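Local atomic coordinates of MupZ (Pseudomonas fluorescens, PDB entry 6FXD), a protein that probably acts as an epoxide hydrolase in mupirocin biosynthesis, working with a Rieske oxygenase in the cascade that builds the antibiotic's oxygen heterocycle. Residues Tyr75-Asn87 with Glu111-Met123. Residues are numbered along the deposited sequence; the frame is centred on the assembly and turned at random.
Sequences YSDAQGLLNHLVN and EELDKLRGPLAFM
Glu112 reaches across to the start of helix 78-94, where its OE1 accepts a nearly straight hydrogen bond from Ala78 N (2.9 Å, 165°) through the anti lone pair. The bend at chi2 (-63°) folds the carboxylate back to that spot. A water that donates to Glu112 OE1 accepts from Gln79 N, so Glu112 takes one amide directly and the next through the water, while Asp77, the N-cap, takes Gly80 N on its OD1. A salt bridge from Lys115 NZ to Glu112 OE2 (3.0 Å) holds the carboxylate from its other oxygen. Were Glu112 cut back to an alanine, Ala78 N would probably lose its acceptor, the water one of its holders and Lys115 the partner of this salt bridge.

Beyond the polar end the contact turns greasy. Ala78 CB packs against Glu112 CB and lies 3.9 Å from Leu116 CD2. Leu116 splits its branches: CD1 meets Leu81 CD2, the two side chains at about a right angle, and CD2 packs 3.6 Å from Leu82 CD2. Pro119 CB comes to 3.6 Å from Leu82 CD2. Leu120 divides likewise, CD1 against Leu81 CD2 and CD2 against Leu85 CD2 (3.7 Å). Phe122 closes the row, its ring edge at CE1 facing Leu85 CD2 4.1 Å away.

The β-α-β-β-α-β order is consistent with a ferredoxin-like fold, helix 78-94 being its second helix and 126-135 an added edge strand. The irregular chain between helix 110-113 and strand 126-135 runs beside helix 78-94 on one face of the mixed sheet. Leu81 reaches down to Ala26 and Tyr104, and Leu116 to Val106, joining both segments to strands 24-31 and 100-108 beneath.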
ATOM      1  N   TYR A  75       1.366  19.195  -3.157  1.00 21.24           N
ATOM      2  CA  TYR A  75      -0.061  19.457  -3.053  1.00 22.64           C
ATOM      3  C   TYR A  75      -0.738  18.304  -2.330  1.00 22.15           C
ATOM      4  O   TYR A  75      -0.291  17.162  -2.409  1.00 23.85           O
ATOM      5  CB  TYR A  75      -0.699  19.634  -4.446  1.00 22.89           C
ATOM      6  CG  TYR A  75      -0.023  20.741  -5.222  1.00 26.10           C
ATOM      7  CD1 TYR A  75      -0.356  22.077  -5.005  1.00 27.60           C
ATOM      8  CD2 TYR A  75       0.987  20.458  -6.134  1.00 26.88           C
ATOM      9  CE1 TYR A  75       0.288  23.095  -5.685  1.00 27.76           C
ATOM     10  CE2 TYR A  75       1.638  21.463  -6.814  1.00 27.77           C
ATOM     11  CZ  TYR A  75       1.279  22.784  -6.604  1.00 28.16           C
ATOM     12  OH  TYR A  75       1.930  23.786  -7.282  1.00 29.43           O
ATOM     13  N   SER A  76      -1.828  18.601  -1.624  1.00 24.40           N
ATOM     14  CA  SER A  76      -2.463  17.549  -0.836  1.00 26.19           C
ATOM     15  C   SER A  76      -3.094  16.460  -1.701  1.00 27.16           C
ATOM     16  O   SER A  76      -3.297  15.345  -1.206  1.00 28.84           O
ATOM     17  CB  SER A  76      -3.456  18.139   0.167  1.00 31.31           C
ATOM     18  OG  SER A  76      -4.434  18.910  -0.492  1.00 36.52           O
ATOM     19  N   ASP A  77      -3.431  16.765  -2.955  1.00 25.80           N
ATOM     20  CA  ASP A  77      -3.958  15.781  -3.898  1.00 27.19           C
ATOM     21  C   ASP A  77      -3.842  16.357  -5.308  1.00 25.73           C
ATOM     22  O   ASP A  77      -3.365  17.478  -5.501  1.00 26.19           O
ATOM     23  CB  ASP A  77      -5.392  15.368  -3.539  1.00 29.80           C
ATOM     24  CG  ASP A  77      -6.362  16.550  -3.485  1.00 33.55           C
ATOM     25  OD1 ASP A  77      -6.076  17.615  -4.068  1.00 33.06           O
ATOM     26  OD2 ASP A  77      -7.435  16.398  -2.865  1.00 38.02           O
ATOM     27  N   ALA A  78      -4.300  15.577  -6.297  1.00 27.97           N
ATOM     28  CA  ALA A  78      -4.187  15.996  -7.691  1.00 27.32           C
ATOM     29  C   ALA A  78      -4.972  17.274  -7.940  1.00 26.90           C
ATOM     30  O   ALA A  78      -4.528  18.144  -8.698  1.00 26.29           O
ATOM     31  CB  ALA A  78      -4.689  14.879  -8.611  1.00 28.36           C
ATOM     32  N   GLN A  79      -6.138  17.400  -7.303  1.00 27.61           N
ATOM     33  CA  GLN A  79      -6.942  18.608  -7.440  1.00 28.41           C
ATOM     34  C   GLN A  79      -6.172  19.848  -6.998  1.00 28.45           C
ATOM     35  O   GLN A  79      -6.327  20.918  -7.596  1.00 27.42           O
ATOM     36  CB  GLN A  79      -8.241  18.468  -6.648  1.00 32.60           C
ATOM     37  CG  GLN A  79      -9.256  19.574  -6.937  1.00 36.65           C
ATOM     38  CD  GLN A  79      -9.666  19.632  -8.395  1.00 40.54           C
ATOM     39  OE1 GLN A  79     -10.101  18.637  -8.970  1.00 43.06           O
ATOM     40  NE2 GLN A  79      -9.519  20.806  -9.004  1.00 42.92           N
ATOM     41  N   GLY A  80      -5.333  19.731  -5.967  1.00 27.05           N
ATOM     42  CA  GLY A  80      -4.526  20.875  -5.565  1.00 26.05           C
ATOM     43  C   GLY A  80      -3.597  21.343  -6.669  1.00 23.46           C
ATOM     44  O   GLY A  80      -3.405  22.549  -6.867  1.00 23.36           O
ATOM     45  N   LEU A  81      -2.986  20.400  -7.389  1.00 23.19           N
ATOM     46  CA  LEU A  81      -2.103  20.772  -8.492  1.00 23.50           C
ATOM     47  C   LEU A  81      -2.894  21.427  -9.618  1.00 23.49           C
ATOM     48  O   LEU A  81      -2.456  22.434 -10.188  1.00 23.60           O
ATOM     49  CB  LEU A  81      -1.283  19.556  -8.969  1.00 26.04           C
ATOM     50  CG  LEU A  81      -0.328  19.742 -10.159  1.00 27.93           C
ATOM     51  CD1 LEU A  81       0.544  20.992 -10.032  1.00 31.72           C
ATOM     52  CD2 LEU A  81       0.559  18.504 -10.373  1.00 28.55           C
ATOM     53  N   LEU A  82      -4.076  20.893  -9.931  1.00 24.31           N
ATOM     54  CA  LEU A  82      -4.915  21.529 -10.940  1.00 23.80           C
ATOM     55  C   LEU A  82      -5.330  22.929 -10.499  1.00 23.66           C
ATOM     56  O   LEU A  82      -5.374  23.850 -11.324  1.00 25.47           O
ATOM     57  CB  LEU A  82      -6.121  20.647 -11.265  1.00 25.94           C
ATOM     58  CG  LEU A  82      -5.725  19.256 -11.801  1.00 28.04           C
ATOM     59  CD1 LEU A  82      -6.920  18.331 -12.038  1.00 30.19           C
ATOM     60  CD2 LEU A  82      -4.845  19.374 -13.054  1.00 27.63           C
ATOM     61  N   ASN A  83      -5.650  23.110  -9.210  1.00 24.40           N
ATOM     62  CA  ASN A  83      -6.025  24.446  -8.751  1.00 24.22           C
ATOM     63  C   ASN A  83      -4.869  25.414  -8.912  1.00 22.56           C
ATOM     64  O   ASN A  83      -5.083  26.595  -9.215  1.00 23.29           O
ATOM     65  CB  ASN A  83      -6.483  24.439  -7.291  1.00 26.56           C
ATOM     66  CG  ASN A  83      -7.790  23.727  -7.086  1.00 30.63           C
ATOM     67  OD1 ASN A  83      -8.543  23.503  -8.030  1.00 33.31           O
ATOM     68  ND2 ASN A  83      -8.088  23.396  -5.835  1.00 32.21           N
ATOM     69  N   HIS A  84      -3.637  24.936  -8.703  1.00 22.12           N
ATOM     70  CA  HIS A  84      -2.465  25.798  -8.862  1.00 21.36           C
ATOM     71  C   HIS A  84      -2.300  26.243 -10.308  1.00 24.02           C
ATOM     72  O   HIS A  84      -1.995  27.415 -10.582  1.00 23.73           O
ATOM     73  CB  HIS A  84      -1.209  25.050  -8.411  1.00 22.57           C
ATOM     74  CG  HIS A  84       0.068  25.789  -8.679  1.00 22.83           C
ATOM     75  ND1 HIS A  84       0.430  26.922  -7.976  1.00 23.25           N
ATOM     76  CD2 HIS A  84       1.077  25.545  -9.549  1.00 23.41           C
ATOM     77  CE1 HIS A  84       1.602  27.349  -8.412  1.00 23.09           C
ATOM     78  NE2 HIS A  84       2.019  26.528  -9.361  1.00 24.09           N
ATOM     79  N   LEU A  85      -2.486  25.311 -11.243  1.00 24.50           N
ATOM     80  CA  LEU A  85      -2.411  25.617 -12.665  1.00 26.84           C
ATOM     81  C   LEU A  85      -3.339  26.768 -13.025  1.00 25.28           C
ATOM     82  O   LEU A  85      -2.946  27.682 -13.757  1.00 26.83           O
ATOM     83  CB  LEU A  85      -2.799  24.368 -13.454  1.00 31.29           C
ATOM     84  CG  LEU A  85      -2.074  24.093 -14.764  1.00 39.03           C
ATOM     85  CD1 LEU A  85      -0.644  23.721 -14.444  1.00 41.18           C
ATOM     86  CD2 LEU A  85      -2.766  22.969 -15.515  1.00 40.52           C
ATOM     87  N   VAL A  86      -4.572  26.742 -12.513  1.00 24.41           N
ATOM     88  CA  VAL A  86      -5.521  27.819 -12.781  1.00 25.29           C
ATOM     89  C   VAL A  86      -5.087  29.106 -12.091  1.00 26.67           C
ATOM     90  O   VAL A  86      -5.193  30.204 -12.662  1.00 28.33           O
ATOM     91  CB  VAL A  86      -6.941  27.405 -12.349  1.00 27.16           C
ATOM     92  CG1 VAL A  86      -7.905  28.585 -12.485  1.00 28.19           C
ATOM     93  CG2 VAL A  86      -7.421  26.209 -13.166  1.00 29.70           C
ATOM     94  N   ASN A  87      -4.622  28.999 -10.842  1.00 26.67           N
ATOM     95  CA  ASN A  87      -4.282  30.184 -10.055  1.00 26.76           C
ATOM     96  C   ASN A  87      -3.115  30.941 -10.674  1.00 27.67           C
ATOM     97  O   ASN A  87      -3.097  32.183 -10.690  1.00 30.91           O
ATOM     98  CB  ASN A  87      -3.931  29.748  -8.628  1.00 25.90           C
ATOM     99  CG  ASN A  87      -3.611  30.915  -7.697  1.00 29.79           C
ATOM    100  OD1 ASN A  87      -4.297  31.934  -7.703  1.00 30.85           O
ATOM    101  ND2 ASN A  87      -2.592  30.743  -6.864  1.00 29.75           N
ATOM    102  N   GLU A 111      -3.666   6.570  -8.741  1.00 28.15           N
ATOM    103  CA  GLU A 111      -5.050   7.022  -8.840  1.00 30.85           C
ATOM    104  C   GLU A 111      -5.137   8.540  -8.942  1.00 28.31           C
ATOM    105  O   GLU A 111      -6.062   9.070  -9.574  1.00 30.93           O
ATOM    106  CB  GLU A 111      -5.839   6.524  -7.630  1.00 38.03           C
ATOM    107  CG  GLU A 111      -7.320   6.830  -7.669  1.00 47.20           C
ATOM    108  CD  GLU A 111      -8.093   6.059  -6.618  1.00 55.13           C
ATOM    109  OE1 GLU A 111      -7.590   5.009  -6.170  1.00 58.00           O
ATOM    110  OE2 GLU A 111      -9.193   6.507  -6.232  1.00 59.88           O
ATOM    111  N   GLU A 112      -4.199   9.258  -8.323  1.00 27.73           N
ATOM    112  CA  GLU A 112      -4.184  10.708  -8.467  1.00 26.00           C
ATOM    113  C   GLU A 112      -3.536  11.132  -9.778  1.00 25.83           C
ATOM    114  O   GLU A 112      -4.005  12.072 -10.432  1.00 27.34           O
ATOM    115  CB  GLU A 112      -3.470  11.348  -7.274  1.00 27.95           C
ATOM    116  CG  GLU A 112      -4.182  11.163  -5.939  1.00 30.34           C
ATOM    117  CD  GLU A 112      -5.553  11.817  -5.910  1.00 33.83           C
ATOM    118  OE1 GLU A 112      -5.623  13.041  -6.127  1.00 33.20           O
ATOM    119  OE2 GLU A 112      -6.565  11.113  -5.689  1.00 36.12           O
ATOM    120  N   LEU A 113      -2.462  10.450 -10.189  1.00 25.32           N
ATOM    121  CA  LEU A 113      -1.811  10.819 -11.441  1.00 26.33           C
ATOM    122  C   LEU A 113      -2.728  10.580 -12.636  1.00 28.92           C
ATOM    123  O   LEU A 113      -2.632  11.298 -13.640  1.00 30.16           O
ATOM    124  CB  LEU A 113      -0.483  10.081 -11.605  1.00 26.67           C
ATOM    125  CG  LEU A 113       0.782  10.872 -11.224  1.00 29.55           C
ATOM    126  CD1 LEU A 113       0.608  11.556  -9.877  1.00 31.08           C
ATOM    127  CD2 LEU A 113       2.027   9.995 -11.226  1.00 28.48           C
ATOM    128  N   ASP A 114      -3.610   9.577 -12.554  1.00 30.95           N
ATOM    129  CA  ASP A 114      -4.612   9.380 -13.599  1.00 33.11           C
ATOM    130  C   ASP A 114      -5.439  10.640 -13.831  1.00 31.34           C
ATOM    131  O   ASP A 114      -5.871  10.895 -14.961  1.00 33.85           O
ATOM    132  CB  ASP A 114      -5.530   8.206 -13.234  1.00 37.32           C
ATOM    133  CG  ASP A 114      -4.851   6.850 -13.394  1.00 42.97           C
ATOM    134  OD1 ASP A 114      -3.769   6.781 -14.009  1.00 45.01           O
ATOM    135  OD2 ASP A 114      -5.406   5.848 -12.896  1.00 45.45           O
ATOM    136  N   LYS A 115      -5.672  11.436 -12.783  1.00 29.81           N
ATOM    137  CA  LYS A 115      -6.435  12.676 -12.914  1.00 28.89           C
ATOM    138  C   LYS A 115      -5.627  13.803 -13.539  1.00 28.31           C
ATOM    139  O   LYS A 115      -6.220  14.824 -13.922  1.00 29.19           O
ATOM    140  CB  LYS A 115      -6.966  13.114 -11.547  1.00 32.94           C
ATOM    141  CG  LYS A 115      -7.810  12.058 -10.831  1.00 33.72           C
ATOM    142  CD  LYS A 115      -8.079  12.448  -9.375  1.00 37.46           C
ATOM    143  CE  LYS A 115      -8.815  11.327  -8.641  1.00 39.81           C
ATOM    144  NZ  LYS A 115      -9.066  11.624  -7.199  1.00 41.16           N
ATOM    145  N   LEU A 116      -4.310  13.635 -13.667  1.00 26.97           N
ATOM    146  CA  LEU A 116      -3.420  14.673 -14.161  1.00 25.61           C
ATOM    147  C   LEU A 116      -2.936  14.446 -15.589  1.00 25.62           C
ATOM    148  O   LEU A 116      -2.484  15.406 -16.221  1.00 28.29           O
ATOM    149  CB  LEU A 116      -2.193  14.785 -13.236  1.00 25.39           C
ATOM    150  CG  LEU A 116      -2.470  15.168 -11.775  1.00 25.37           C
ATOM    151  CD1 LEU A 116      -1.223  15.102 -10.910  1.00 26.19           C
ATOM    152  CD2 LEU A 116      -3.117  16.559 -11.706  1.00 25.54           C
ATOM    153  N   ARG A 117      -3.001  13.209 -16.104  1.00 26.80           N
ATOM    154  CA  ARG A 117      -2.391  12.917 -17.401  1.00 27.62           C
ATOM    155  C   ARG A 117      -3.047  13.705 -18.531  1.00 29.87           C
ATOM    156  O   ARG A 117      -2.372  14.115 -19.483  1.00 32.51           O
ATOM    157  CB  ARG A 117      -2.393  11.409 -17.675  1.00 30.38           C
ATOM    158  CG  ARG A 117      -1.486  10.643 -16.718  1.00 30.93           C
ATOM    159  CD  ARG A 117      -1.468   9.146 -16.986  1.00 32.74           C
ATOM    160  NE  ARG A 117      -0.595   8.423 -16.055  1.00 33.64           N
ATOM    161  CZ  ARG A 117       0.702   8.173 -16.250  1.00 34.07           C
ATOM    162  NH1 ARG A 117       1.311   8.576 -17.356  1.00 35.34           N
ATOM    163  NH2 ARG A 117       1.393   7.506 -15.333  1.00 34.42           N
ATOM    164  N   GLY A 118      -4.356  13.924 -18.447  1.00 29.80           N
ATOM    165  CA  GLY A 118      -5.066  14.717 -19.427  1.00 28.69           C
ATOM    166  C   GLY A 118      -4.764  16.203 -19.314  1.00 29.15           C
ATOM    167  O   GLY A 118      -4.256  16.821 -20.254  1.00 29.82           O
ATOM    168  N   PRO A 119      -5.078  16.806 -18.159  1.00 27.60           N
ATOM    169  CA  PRO A 119      -4.838  18.251 -17.996  1.00 28.28           C
ATOM    170  C   PRO A 119      -3.396  18.693 -18.186  1.00 27.72           C
ATOM    171  O   PRO A 119      -3.172  19.822 -18.640  1.00 30.06           O
ATOM    172  CB  PRO A 119      -5.322  18.534 -16.566  1.00 30.37           C
ATOM    173  CG  PRO A 119      -6.228  17.420 -16.224  1.00 32.00           C
ATOM    174  CD  PRO A 119      -5.792  16.232 -17.006  1.00 29.09           C
ATOM    175  N   LEU A 120      -2.407  17.870 -17.830  1.00 26.89           N
ATOM    176  CA  LEU A 120      -1.013  18.281 -17.912  1.00 27.40           C
ATOM    177  C   LEU A 120      -0.319  17.816 -19.187  1.00 27.68           C
ATOM    178  O   LEU A 120       0.893  18.009 -19.320  1.00 28.56           O
ATOM    179  CB  LEU A 120      -0.236  17.784 -16.686  1.00 27.07           C
ATOM    180  CG  LEU A 120      -0.812  18.199 -15.333  1.00 30.20           C
ATOM    181  CD1 LEU A 120       0.112  17.736 -14.200  1.00 29.54           C
ATOM    182  CD2 LEU A 120      -1.014  19.694 -15.292  1.00 32.19           C
ATOM    183  N   ALA A 121      -1.052  17.207 -20.121  1.00 28.49           N
ATOM    184  CA  ALA A 121      -0.408  16.650 -21.309  1.00 29.67           C
ATOM    185  C   ALA A 121       0.416  17.705 -22.040  1.00 30.98           C
ATOM    186  O   ALA A 121       1.480  17.400 -22.596  1.00 32.23           O
ATOM    187  CB  ALA A 121      -1.461  16.049 -22.240  1.00 32.45           C
ATOM    188  N   PHE A 122      -0.046  18.959 -22.026  1.00 31.83           N
ATOM    189  CA  PHE A 122       0.657  20.025 -22.736  1.00 34.98           C
ATOM    190  C   PHE A 122       2.051  20.282 -22.176  1.00 34.47           C
ATOM    191  O   PHE A 122       2.887  20.868 -22.874  1.00 35.56           O
ATOM    192  CB  PHE A 122      -0.177  21.308 -22.735  1.00 34.71           C
ATOM    193  CG  PHE A 122      -0.134  22.071 -21.433  1.00 35.08           C
ATOM    194  CD1 PHE A 122      -0.968  21.723 -20.381  1.00 34.89           C
ATOM    195  CD2 PHE A 122       0.728  23.148 -21.274  1.00 35.08           C
ATOM    196  CE1 PHE A 122      -0.936  22.430 -19.192  1.00 36.50           C
ATOM    197  CE2 PHE A 122       0.766  23.861 -20.081  1.00 35.66           C
ATOM    198  CZ  PHE A 122      -0.069  23.507 -19.044  1.00 35.57           C
ATOM    199  N   MET A 123       2.315  19.866 -20.937  1.00 32.95           N
ATOM    200  CA  MET A 123       3.626  20.011 -20.320  1.00 35.29           C
ATOM    201  C   MET A 123       4.555  18.847 -20.625  1.00 33.78           C
ATOM    202  O   MET A 123       5.716  18.881 -20.204  1.00 33.00           O
ATOM    203  CB  MET A 123       3.489  20.130 -18.800  1.00 39.47           C
ATOM    204  CG  MET A 123       2.867  21.421 -18.328  1.00 43.86           C
ATOM    205  SD  MET A 123       3.868  22.868 -18.742  1.00 50.59           S
ATOM    206  CE  MET A 123       5.443  22.461 -17.992  1.00 52.78           C
TER
HETATM  207  O   HOH W   1      -7.702  14.969  -6.335  1.00 31.80           O